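Local coordinates for protein dextranase (Pseudarthrobacter oxydans, PDB 6NZS) that hydrolyses internal alpha-1,6-glucosidic linkages of dextran as an endo-dextranase of glycoside hydrolase family 49, at residues A386-V398 and W416-V428. Numbering follows the deposited sequence.
Sequences ANDDVLKMYHSDV and WGWTPRNIDNVNV
Arg421 lays its guanidinium flat over one face of the Tyr394 ring: the planes diverge by only 4°, and Arg421 CZ stands 3.5 Å from the ring centroid, close to the ring normal, which meets the geometry of a cation-pi stack. Two donors, NE and NH2, both bond Gly417 O from close to the guanidinium plane, NH2 at 2.9 Å from that oxygen, and probably fix how the group is turned over the ring. An alanine at Arg421 is likely to leave this face of the tyrosine without its cation and the Gly417 carbonyl without both side-chain donors. At the hydroxyl end of Tyr394, Trp418 presents its edge; its NE1 donates to Asp389 OD2 (2.9 Å), approaching the syn side of the carboxylate.

Both segments belong to successive coils of the right-handed parallel beta-helix characteristic of this family, and strands 398-407 and 423-435 pair in parallel. The register is evidenced by Asn427 N bonding Val398 O at 3.0 Å. Inside the coil the packing is tight round Met393, whose chain folds back at chi2 and chi3 and brings CE to 3.5 Å from Val426 CG1, while Val428 CG2 also touches this methyl. Ile423 CD1 lies 3.3 Å from Met393 O, a buried carbonyl that has no polar partner.

The outer side is looser and wetter. One water links Tyr394 O to Arg421 NH1, and a second bridges Tyr394 O to Asn422 O. Ser396 OG accepts from Asp424 N, and Asp397 N donates to the backbone O of Asp424; the carboxylate of Asp424 is held by Asn473 on strand 469-482. At the solvent side, Asn425 ND2 reaches Asp397 OD1 at 2.9 Å in a nearly straight bond (169°), with amide and carboxylate planes steeply inclined to one another.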
loop_
_atom_site.group_PDB
_atom_site.type_symbol
_atom_site.label_atom_id
_atom_site.label_comp_id
_atom_site.label_asym_id
_atom_site.label_seq_id
_atom_site.Cartn_x
_atom_site.Cartn_y
_atom_site.Cartn_z
ATOM N N ALA A 386 0.621 -3.237 -2.265
ATOM C CA ALA A 386 1.664 -2.818 -3.200
ATOM C C ALA A 386 2.550 -4.003 -3.566
ATOM O O ALA A 386 2.802 -4.885 -2.741
ATOM C CB ALA A 386 2.525 -1.668 -2.642
ATOM N N ASN A 387 3.026 -4.012 -4.819
ATOM C CA ASN A 387 3.960 -5.018 -5.327
ATOM C C ASN A 387 5.316 -4.400 -5.652
ATOM O O ASN A 387 5.978 -4.771 -6.620
ATOM C CB ASN A 387 3.383 -5.773 -6.523
ATOM C CG ASN A 387 4.068 -7.114 -6.747
ATOM O OD1 ASN A 387 4.776 -7.612 -5.880
ATOM N ND2 ASN A 387 3.855 -7.705 -7.918
ATOM N N ASP A 388 5.724 -3.448 -4.831
ATOM C CA ASP A 388 7.046 -2.845 -4.853
ATOM C C ASP A 388 7.226 -2.159 -3.504
ATOM O O ASP A 388 6.426 -2.377 -2.591
ATOM C CB ASP A 388 7.213 -1.926 -6.067
ATOM C CG ASP A 388 8.608 -2.014 -6.655
ATOM O OD1 ASP A 388 9.549 -1.629 -5.935
ATOM O OD2 ASP A 388 8.770 -2.501 -7.799
ATOM N N ASP A 389 8.274 -1.335 -3.371
ATOM C CA ASP A 389 8.489 -0.542 -2.157
ATOM C C ASP A 389 7.171 0.058 -1.705
ATOM O O ASP A 389 6.493 0.723 -2.489
ATOM C CB ASP A 389 9.433 0.630 -2.465
ATOM C CG ASP A 389 10.819 0.197 -2.876
ATOM O OD1 ASP A 389 11.322 -0.818 -2.355
ATOM O OD2 ASP A 389 11.418 0.899 -3.730
ATOM N N VAL A 390 6.803 -0.177 -0.441
ATOM C CA VAL A 390 5.495 0.277 0.030
ATOM C C VAL A 390 5.583 1.672 0.638
ATOM O O VAL A 390 4.844 2.589 0.245
ATOM C CB VAL A 390 4.849 -0.707 1.026
ATOM C CG1 VAL A 390 3.412 -0.250 1.337
ATOM C CG2 VAL A 390 4.858 -2.145 0.491
ATOM N N LEU A 391 6.441 1.827 1.635
ATOM C CA LEU A 391 6.672 3.113 2.285
ATOM C C LEU A 391 8.073 3.575 1.901
ATOM O O LEU A 391 9.071 3.026 2.381
ATOM C CB LEU A 391 6.524 2.997 3.798
ATOM C CG LEU A 391 5.133 2.560 4.265
ATOM C CD1 LEU A 391 5.091 2.495 5.783
ATOM C CD2 LEU A 391 4.039 3.495 3.725
ATOM N N LYS A 392 8.139 4.595 1.045
ATOM C CA LYS A 392 9.404 5.122 0.542
ATOM C C LYS A 392 9.816 6.261 1.465
ATOM O O LYS A 392 9.316 7.386 1.357
ATOM C CB LYS A 392 9.240 5.548 -0.910
ATOM C CG LYS A 392 9.070 4.337 -1.835
ATOM C CD LYS A 392 8.223 4.647 -3.065
ATOM C CE LYS A 392 8.991 5.491 -4.069
ATOM N NZ LYS A 392 8.352 5.509 -5.424
ATOM N N MET A 393 10.726 5.950 2.382
ATOM C CA MET A 393 11.119 6.856 3.459
ATOM C C MET A 393 12.387 7.571 3.004
ATOM O O MET A 393 13.507 7.222 3.377
ATOM C CB MET A 393 11.326 6.073 4.754
ATOM C CG MET A 393 10.144 5.176 5.135
ATOM S SD MET A 393 8.544 6.013 5.133
ATOM C CE MET A 393 8.800 7.276 6.384
ATOM N N TYR A 394 12.192 8.591 2.170
ATOM C CA TYR A 394 13.294 9.237 1.477
ATOM C C TYR A 394 13.528 10.669 1.931
ATOM O O TYR A 394 14.380 11.346 1.346
ATOM C CB TYR A 394 13.039 9.254 -0.039
ATOM C CG TYR A 394 12.962 7.895 -0.728
ATOM C CD1 TYR A 394 13.327 6.719 -0.070
ATOM C CD2 TYR A 394 12.524 7.805 -2.040
ATOM C CE1 TYR A 394 13.252 5.482 -0.717
ATOM C CE2 TYR A 394 12.449 6.587 -2.692
ATOM C CZ TYR A 394 12.818 5.427 -2.028
ATOM O OH TYR A 394 12.724 4.216 -2.697
ATOM N N HIS A 395 12.796 11.156 2.934
ATOM C CA HIS A 395 12.812 12.582 3.238
ATOM C C HIS A 395 12.752 12.832 4.737
ATOM O O HIS A 395 12.185 12.049 5.498
ATOM C CB HIS A 395 11.645 13.300 2.551
ATOM C CG HIS A 395 11.634 13.117 1.069
ATOM N ND1 HIS A 395 12.377 13.905 0.213
ATOM C CD2 HIS A 395 11.017 12.194 0.295
ATOM C CE1 HIS A 395 12.197 13.485 -1.027
ATOM N NE2 HIS A 395 11.379 12.445 -1.005
ATOM N N SER A 396 13.306 13.973 5.139
ATOM C CA SER A 396 13.311 14.376 6.535
ATOM C C SER A 396 11.923 14.820 6.994
ATOM O O SER A 396 11.052 15.192 6.198
ATOM C CB SER A 396 14.283 15.541 6.733
ATOM O OG SER A 396 15.604 15.136 6.404
ATOM N N ASP A 397 11.721 14.772 8.309
ATOM C CA ASP A 397 10.548 15.373 8.945
ATOM C C ASP A 397 9.249 14.738 8.448
ATOM O O ASP A 397 8.289 15.422 8.083
ATOM C CB ASP A 397 10.537 16.901 8.779
ATOM C CG ASP A 397 11.771 17.569 9.367
ATOM O OD1 ASP A 397 12.280 17.097 10.406
ATOM O OD2 ASP A 397 12.227 18.583 8.787
ATOM N N VAL A 398 9.222 13.407 8.435
ATOM C CA VAL A 398 8.076 12.645 7.955
ATOM C C VAL A 398 7.526 11.842 9.121
ATOM O O VAL A 398 8.294 11.218 9.867
ATOM C CB VAL A 398 8.452 11.744 6.763
ATOM C CG1 VAL A 398 7.338 10.726 6.472
ATOM C CG2 VAL A 398 8.752 12.593 5.521
ATOM N N TRP A 416 14.520 2.814 2.414
ATOM C CA TRP A 416 15.217 4.100 2.435
ATOM C C TRP A 416 16.512 4.091 1.633
ATOM O O TRP A 416 17.251 5.087 1.659
ATOM C CB TRP A 416 15.432 4.646 3.859
ATOM C CG TRP A 416 16.425 3.913 4.714
ATOM C CD1 TRP A 416 17.787 4.073 4.730
ATOM C CD2 TRP A 416 16.128 2.923 5.710
ATOM N NE1 TRP A 416 18.347 3.240 5.672
ATOM C CE2 TRP A 416 17.353 2.523 6.285
ATOM C CE3 TRP A 416 14.941 2.348 6.182
ATOM C CZ2 TRP A 416 17.427 1.570 7.303
ATOM C CZ3 TRP A 416 15.017 1.389 7.187
ATOM C CH2 TRP A 416 16.253 1.009 7.732
ATOM N N GLY A 417 16.795 3.015 0.899
ATOM C CA GLY A 417 18.003 2.915 0.100
ATOM C C GLY A 417 17.847 3.357 -1.341
ATOM O O GLY A 417 17.158 4.348 -1.623
ATOM N N TRP A 418 18.495 2.614 -2.252
ATOM C CA TRP A 418 18.565 2.854 -3.701
ATOM C C TRP A 418 19.569 3.932 -4.107
ATOM O O TRP A 418 20.156 3.843 -5.190
ATOM C CB TRP A 418 17.205 3.147 -4.346
ATOM C CG TRP A 418 16.207 2.007 -4.371
ATOM C CD1 TRP A 418 14.961 2.002 -3.801
ATOM C CD2 TRP A 418 16.344 0.743 -5.048
ATOM N NE1 TRP A 418 14.328 0.807 -4.058
ATOM C CE2 TRP A 418 15.153 0.018 -4.818
ATOM C CE3 TRP A 418 17.365 0.147 -5.803
ATOM C CZ2 TRP A 418 14.945 -1.263 -5.329
ATOM C CZ3 TRP A 418 17.154 -1.129 -6.316
ATOM C CH2 TRP A 418 15.955 -1.824 -6.066
ATOM N N THR A 419 19.721 4.980 -3.304
ATOM C CA THR A 419 20.723 6.017 -3.534
ATOM C C THR A 419 21.193 6.507 -2.176
ATOM O O THR A 419 20.491 6.329 -1.174
ATOM C CB THR A 419 20.162 7.221 -4.321
ATOM O OG1 THR A 419 19.259 7.981 -3.500
ATOM C CG2 THR A 419 19.450 6.822 -5.594
ATOM N N PRO A 420 22.360 7.151 -2.104
ATOM C CA PRO A 420 22.692 7.896 -0.884
ATOM C C PRO A 420 21.654 8.987 -0.651
ATOM O O PRO A 420 21.126 9.575 -1.598
ATOM C CB PRO A 420 24.071 8.500 -1.199
ATOM C CG PRO A 420 24.630 7.625 -2.270
ATOM C CD PRO A 420 23.455 7.190 -3.090
ATOM N N ARG A 421 21.336 9.236 0.621
ATOM C CA ARG A 421 20.304 10.201 0.975
ATOM C C ARG A 421 20.714 10.964 2.225
ATOM O O ARG A 421 21.514 10.487 3.034
ATOM C CB ARG A 421 18.943 9.519 1.215
ATOM C CG ARG A 421 18.401 8.810 -0.006
ATOM C CD ARG A 421 17.060 8.121 0.273
ATOM N NE ARG A 421 16.702 7.191 -0.799
ATOM C CZ ARG A 421 16.175 7.552 -1.965
ATOM N NH1 ARG A 421 15.928 8.837 -2.228
ATOM N NH2 ARG A 421 15.894 6.631 -2.876
ATOM N N ASN A 422 20.144 12.168 2.369
ATOM C CA ASN A 422 20.239 12.972 3.583
ATOM C C ASN A 422 18.852 12.999 4.216
ATOM O O ASN A 422 17.932 13.626 3.678
ATOM C CB ASN A 422 20.719 14.386 3.259
ATOM C CG ASN A 422 22.202 14.440 2.973
ATOM O OD1 ASN A 422 23.008 13.850 3.686
ATOM N ND2 ASN A 422 22.573 15.157 1.913
ATOM N N ILE A 423 18.700 12.309 5.347
ATOM C CA ILE A 423 17.415 12.152 6.019
ATOM C C ILE A 423 17.616 12.340 7.514
ATOM O O ILE A 423 18.561 11.794 8.094
ATOM C CB ILE A 423 16.818 10.753 5.765
ATOM C CG1 ILE A 423 16.595 10.523 4.274
ATOM C CG2 ILE A 423 15.523 10.583 6.548
ATOM C CD1 ILE A 423 16.209 9.087 3.944
ATOM N N ASP A 424 16.696 13.074 8.144
ATOM C CA ASP A 424 16.694 13.280 9.585
ATOM C C ASP A 424 15.246 13.351 10.058
ATOM O O ASP A 424 14.405 13.961 9.394
ATOM C CB ASP A 424 17.418 14.602 9.898
ATOM C CG ASP A 424 17.724 14.809 11.382
ATOM O OD1 ASP A 424 17.472 13.941 12.235
ATOM O OD2 ASP A 424 18.256 15.900 11.696
ATOM N N ASN A 425 14.959 12.713 11.195
ATOM C CA ASN A 425 13.709 12.909 11.930
ATOM C C ASN A 425 12.515 12.260 11.237
ATOM O O ASN A 425 11.618 12.942 10.734
ATOM C CB ASN A 425 13.441 14.394 12.229
ATOM C CG ASN A 425 12.208 14.603 13.090
ATOM O OD1 ASN A 425 11.939 13.827 14.007
ATOM N ND2 ASN A 425 11.443 15.647 12.787
ATOM N N VAL A 426 12.488 10.932 11.240
ATOM C CA VAL A 426 11.407 10.156 10.644
ATOM C C VAL A 426 10.786 9.297 11.738
ATOM O O VAL A 426 11.507 8.661 12.517
ATOM C CB VAL A 426 11.939 9.289 9.492
ATOM C CG1 VAL A 426 10.880 8.314 9.017
ATOM C CG2 VAL A 426 12.407 10.176 8.344
ATOM N N ASN A 427 9.454 9.273 11.797
ATOM C CA ASN A 427 8.741 8.525 12.824
ATOM C C ASN A 427 7.595 7.773 12.171
ATOM O O ASN A 427 6.688 8.394 11.612
ATOM C CB ASN A 427 8.198 9.463 13.906
ATOM C CG ASN A 427 9.297 10.067 14.761
ATOM O OD1 ASN A 427 9.767 11.188 14.504
ATOM N ND2 ASN A 427 9.715 9.331 15.782
ATOM N N VAL A 428 7.617 6.447 12.272
ATOM C CA VAL A 428 6.592 5.586 11.679
ATOM C C VAL A 428 6.055 4.670 12.770
ATOM O O VAL A 428 6.784 3.801 13.267
ATOM C CB VAL A 428 7.152 4.752 10.515
ATOM C CG1 VAL A 428 6.078 3.821 9.936
ATOM C CG2 VAL A 428 7.744 5.632 9.432
HETATM O O HOH W 1 16.222 11.293 -0.740
HETATM O O HOH W 2 15.941 13.671 1.710
#